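PDB 3TFW: putative O-methyltransferase from Klebsiella pneumoniae subsp. pneumoniae, which probably transfers a methyl group from S-adenosylmethionine to an oxygen atom of a substrate not yet identified. Local coordinates for residues R32-P43 with H99-L110. Residues are numbered along the deposited sequence; the frame is centred on the assembly and turned at random.
Sequences RVLENNHRAGLP and HHAQVARENLQL
His-99 donates from NE2 to the backbone O of Ala-40, 3.0 Å away; the N-H...O angle of 175° and an acceptor lying in the ring plane mark a straight bond. It grips the carbonyl where helix 28-39 ends in a Schellman motif, Gly-41 taking the positive phi. One residue on, His-100 runs alongside Leu-42 in the opposite sense, its CD2 3.5 Å from Leu-42 CD2, while Pro-43 CD approaches NE2. Val-103 divides its methyls: CG2 presses on Ala-40 CB at a tight 3.5 Å, and CG1 meets Leu-42 CD1 tip to tip. Segments 32-39 and 99-110 run nearly antiparallel (163°), their axes coming within 10.1 Å, on the flank of a Rossmann-like methyltransferase sheet whose outermost strand 117-121 is touched by Ala-104 and Leu-108. Both ends of the buried Asn-107 amide are used. Asn-107 OD1 accepts from Asn-36 ND2 (2.8 Å), the two amides being coplanar within 3°; ND2 donates to Gly-74 O and, in a weak, bent bond, to Asn-37 OD1, while Asn-37 ND2 turns to Asp-46. Val-33 CG1 lies 3.6 Å from Asn-107 ND2. Leu-110, with CG trans to its own N, sends CD2 to Arg-32 CG (3.8 Å) and sets CD1 over one face of the Arg-32 guanidinium, offset toward its rim.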
# COMPACT_ATOMS: atom_id res chain seq x y z
N ARG A 32 -1.37 25.31 -0.85
CA ARG A 32 -1.66 26.30 -1.89
C ARG A 32 -2.12 25.64 -3.19
O ARG A 32 -3.03 26.14 -3.86
CB ARG A 32 -0.44 27.18 -2.13
CG ARG A 32 -0.73 28.45 -2.92
CD ARG A 32 0.36 29.49 -2.72
NE ARG A 32 0.29 30.52 -3.75
CZ ARG A 32 1.11 31.57 -3.83
NH1 ARG A 32 2.08 31.73 -2.93
NH2 ARG A 32 0.96 32.44 -4.81
N VAL A 33 -1.51 24.50 -3.53
CA VAL A 33 -1.94 23.73 -4.71
C VAL A 33 -3.43 23.38 -4.62
O VAL A 33 -4.16 23.56 -5.59
CB VAL A 33 -1.09 22.44 -4.90
CG1 VAL A 33 -1.75 21.48 -5.87
CG2 VAL A 33 0.31 22.81 -5.38
N LEU A 34 -3.87 22.90 -3.45
CA LEU A 34 -5.26 22.51 -3.24
C LEU A 34 -6.18 23.73 -3.26
O LEU A 34 -7.27 23.68 -3.82
CB LEU A 34 -5.42 21.74 -1.91
CG LEU A 34 -4.89 20.30 -1.83
CD1 LEU A 34 -4.87 19.80 -0.38
CD2 LEU A 34 -5.69 19.34 -2.72
N GLU A 35 -5.72 24.83 -2.66
CA GLU A 35 -6.45 26.11 -2.70
C GLU A 35 -6.69 26.56 -4.15
O GLU A 35 -7.79 26.99 -4.51
CB GLU A 35 -5.69 27.19 -1.92
CG GLU A 35 -5.72 27.00 -0.41
CD GLU A 35 -4.71 27.88 0.35
OE1 GLU A 35 -3.96 28.68 -0.27
OE2 GLU A 35 -4.66 27.77 1.59
N ASN A 36 -5.64 26.45 -4.97
CA ASN A 36 -5.71 26.78 -6.40
C ASN A 36 -6.72 25.93 -7.16
O ASN A 36 -7.49 26.44 -7.99
CB ASN A 36 -4.34 26.61 -7.06
CG ASN A 36 -3.36 27.70 -6.68
OD1 ASN A 36 -3.73 28.72 -6.10
ND2 ASN A 36 -2.08 27.48 -7.02
N ASN A 37 -6.71 24.62 -6.90
CA ASN A 37 -7.66 23.69 -7.52
C ASN A 37 -9.11 24.06 -7.23
O ASN A 37 -9.94 24.10 -8.14
CB ASN A 37 -7.37 22.25 -7.07
CG ASN A 37 -6.07 21.71 -7.64
OD1 ASN A 37 -5.39 22.39 -8.40
ND2 ASN A 37 -5.73 20.47 -7.28
N HIS A 38 -9.40 24.32 -5.96
CA HIS A 38 -10.74 24.69 -5.53
C HIS A 38 -11.17 26.02 -6.13
O HIS A 38 -12.25 26.14 -6.68
CB HIS A 38 -10.83 24.75 -4.00
CG HIS A 38 -10.76 23.41 -3.34
ND1 HIS A 38 -10.38 23.24 -2.03
CD2 HIS A 38 -11.00 22.16 -3.82
CE1 HIS A 38 -10.40 21.96 -1.72
NE2 HIS A 38 -10.77 21.28 -2.80
N ARG A 39 -10.28 27.01 -6.05
CA ARG A 39 -10.51 28.32 -6.65
C ARG A 39 -10.84 28.22 -8.15
O ARG A 39 -11.74 28.89 -8.65
CB ARG A 39 -9.31 29.24 -6.40
CG ARG A 39 -9.44 30.65 -6.96
CD ARG A 39 -8.33 31.55 -6.44
NE ARG A 39 -8.19 31.44 -4.98
CZ ARG A 39 -7.13 30.93 -4.36
NH1 ARG A 39 -6.07 30.51 -5.04
NH2 ARG A 39 -7.13 30.85 -3.03
N ALA A 40 -10.12 27.34 -8.86
CA ALA A 40 -10.40 27.12 -10.28
C ALA A 40 -11.67 26.31 -10.54
O ALA A 40 -12.06 26.11 -11.68
CB ALA A 40 -9.20 26.45 -10.97
N GLY A 41 -12.33 25.85 -9.48
CA GLY A 41 -13.59 25.11 -9.63
C GLY A 41 -13.45 23.70 -10.17
O GLY A 41 -14.40 23.15 -10.76
N LEU A 42 -12.28 23.10 -9.99
CA LEU A 42 -12.03 21.73 -10.45
C LEU A 42 -12.89 20.75 -9.65
O LEU A 42 -13.18 21.01 -8.48
CB LEU A 42 -10.56 21.36 -10.26
CG LEU A 42 -9.46 22.12 -11.01
CD1 LEU A 42 -8.16 21.33 -10.95
CD2 LEU A 42 -9.86 22.39 -12.45
N PRO A 43 -13.27 19.61 -10.27
CA PRO A 43 -13.84 18.55 -9.43
C PRO A 43 -12.84 18.17 -8.34
O PRO A 43 -11.62 18.10 -8.60
CB PRO A 43 -14.03 17.38 -10.40
CG PRO A 43 -13.99 17.97 -11.77
CD PRO A 43 -13.13 19.19 -11.68
N HIS A 99 -8.63 23.41 -19.30
CA HIS A 99 -8.68 24.16 -18.04
C HIS A 99 -7.92 23.45 -16.91
O HIS A 99 -7.20 24.10 -16.15
CB HIS A 99 -10.13 24.46 -17.64
CG HIS A 99 -10.25 25.20 -16.35
ND1 HIS A 99 -9.52 26.33 -16.06
CD2 HIS A 99 -11.04 24.98 -15.27
CE1 HIS A 99 -9.83 26.77 -14.85
NE2 HIS A 99 -10.76 25.97 -14.35
N HIS A 100 -8.06 22.13 -16.79
CA HIS A 100 -7.26 21.39 -15.81
C HIS A 100 -5.77 21.52 -16.13
O HIS A 100 -4.97 21.74 -15.24
CB HIS A 100 -7.65 19.90 -15.75
CG HIS A 100 -9.08 19.66 -15.35
ND1 HIS A 100 -9.53 18.42 -14.95
CD2 HIS A 100 -10.16 20.48 -15.32
CE1 HIS A 100 -10.83 18.49 -14.68
NE2 HIS A 100 -11.23 19.73 -14.89
N ALA A 101 -5.40 21.39 -17.40
CA ALA A 101 -3.99 21.49 -17.79
C ALA A 101 -3.40 22.84 -17.40
O ALA A 101 -2.29 22.91 -16.89
CB ALA A 101 -3.79 21.22 -19.26
N GLN A 102 -4.17 23.91 -17.62
CA GLN A 102 -3.77 25.27 -17.24
C GLN A 102 -3.49 25.39 -15.75
O GLN A 102 -2.46 25.91 -15.32
CB GLN A 102 -4.84 26.27 -17.68
CG GLN A 102 -4.52 27.72 -17.31
CD GLN A 102 -5.68 28.67 -17.56
OE1 GLN A 102 -6.86 28.28 -17.49
NE2 GLN A 102 -5.36 29.93 -17.83
N VAL A 103 -4.43 24.91 -14.94
CA VAL A 103 -4.28 24.94 -13.49
C VAL A 103 -3.09 24.09 -13.04
O VAL A 103 -2.28 24.52 -12.20
CB VAL A 103 -5.58 24.45 -12.81
CG1 VAL A 103 -5.41 24.34 -11.29
CG2 VAL A 103 -6.73 25.40 -13.15
N ALA A 104 -2.98 22.89 -13.59
CA ALA A 104 -1.87 21.99 -13.28
C ALA A 104 -0.49 22.63 -13.58
O ALA A 104 0.45 22.51 -12.78
CB ALA A 104 -2.03 20.67 -14.03
N ARG A 105 -0.40 23.32 -14.72
CA ARG A 105 0.86 23.98 -15.14
C ARG A 105 1.31 24.98 -14.07
O ARG A 105 2.48 25.02 -13.67
CB ARG A 105 0.71 24.70 -16.49
CG ARG A 105 0.52 23.79 -17.69
CD ARG A 105 0.67 24.52 -19.02
NE ARG A 105 -0.13 25.74 -19.13
CZ ARG A 105 -1.28 25.83 -19.79
NH1 ARG A 105 -1.78 24.76 -20.41
NH2 ARG A 105 -1.94 26.98 -19.82
N GLU A 106 0.36 25.76 -13.58
CA GLU A 106 0.63 26.73 -12.53
C GLU A 106 1.08 26.08 -11.23
O GLU A 106 1.99 26.58 -10.57
CB GLU A 106 -0.59 27.64 -12.33
CG GLU A 106 -0.81 28.56 -13.52
CD GLU A 106 -2.13 29.31 -13.49
OE1 GLU A 106 -2.94 29.10 -12.55
OE2 GLU A 106 -2.37 30.11 -14.42
N ASN A 107 0.45 24.96 -10.86
CA ASN A 107 0.80 24.25 -9.63
C ASN A 107 2.17 23.57 -9.70
O ASN A 107 2.90 23.53 -8.70
CB ASN A 107 -0.27 23.23 -9.26
CG ASN A 107 -1.55 23.87 -8.77
OD1 ASN A 107 -1.55 24.99 -8.27
ND2 ASN A 107 -2.66 23.15 -8.90
N LEU A 108 2.50 23.04 -10.87
CA LEU A 108 3.81 22.43 -11.12
C LEU A 108 4.92 23.46 -10.93
O LEU A 108 5.95 23.17 -10.33
CB LEU A 108 3.87 21.79 -12.52
CG LEU A 108 2.93 20.59 -12.75
CD1 LEU A 108 2.92 20.14 -14.20
CD2 LEU A 108 3.24 19.41 -11.81
N GLN A 109 4.70 24.67 -11.43
CA GLN A 109 5.68 25.74 -11.34
C GLN A 109 5.82 26.19 -9.89
O GLN A 109 6.94 26.31 -9.38
CB GLN A 109 5.29 26.91 -12.26
CG GLN A 109 6.39 27.95 -12.45
CD GLN A 109 5.87 29.26 -13.04
OE1 GLN A 109 5.06 29.27 -13.97
NE2 GLN A 109 6.34 30.37 -12.49
N LEU A 110 4.69 26.42 -9.24
CA LEU A 110 4.64 26.83 -7.84
C LEU A 110 5.41 25.85 -6.93
O LEU A 110 6.15 26.27 -6.03
CB LEU A 110 3.17 26.95 -7.40
CG LEU A 110 2.74 26.90 -5.93
CD1 LEU A 110 3.37 27.99 -5.09
CD2 LEU A 110 1.23 26.98 -5.85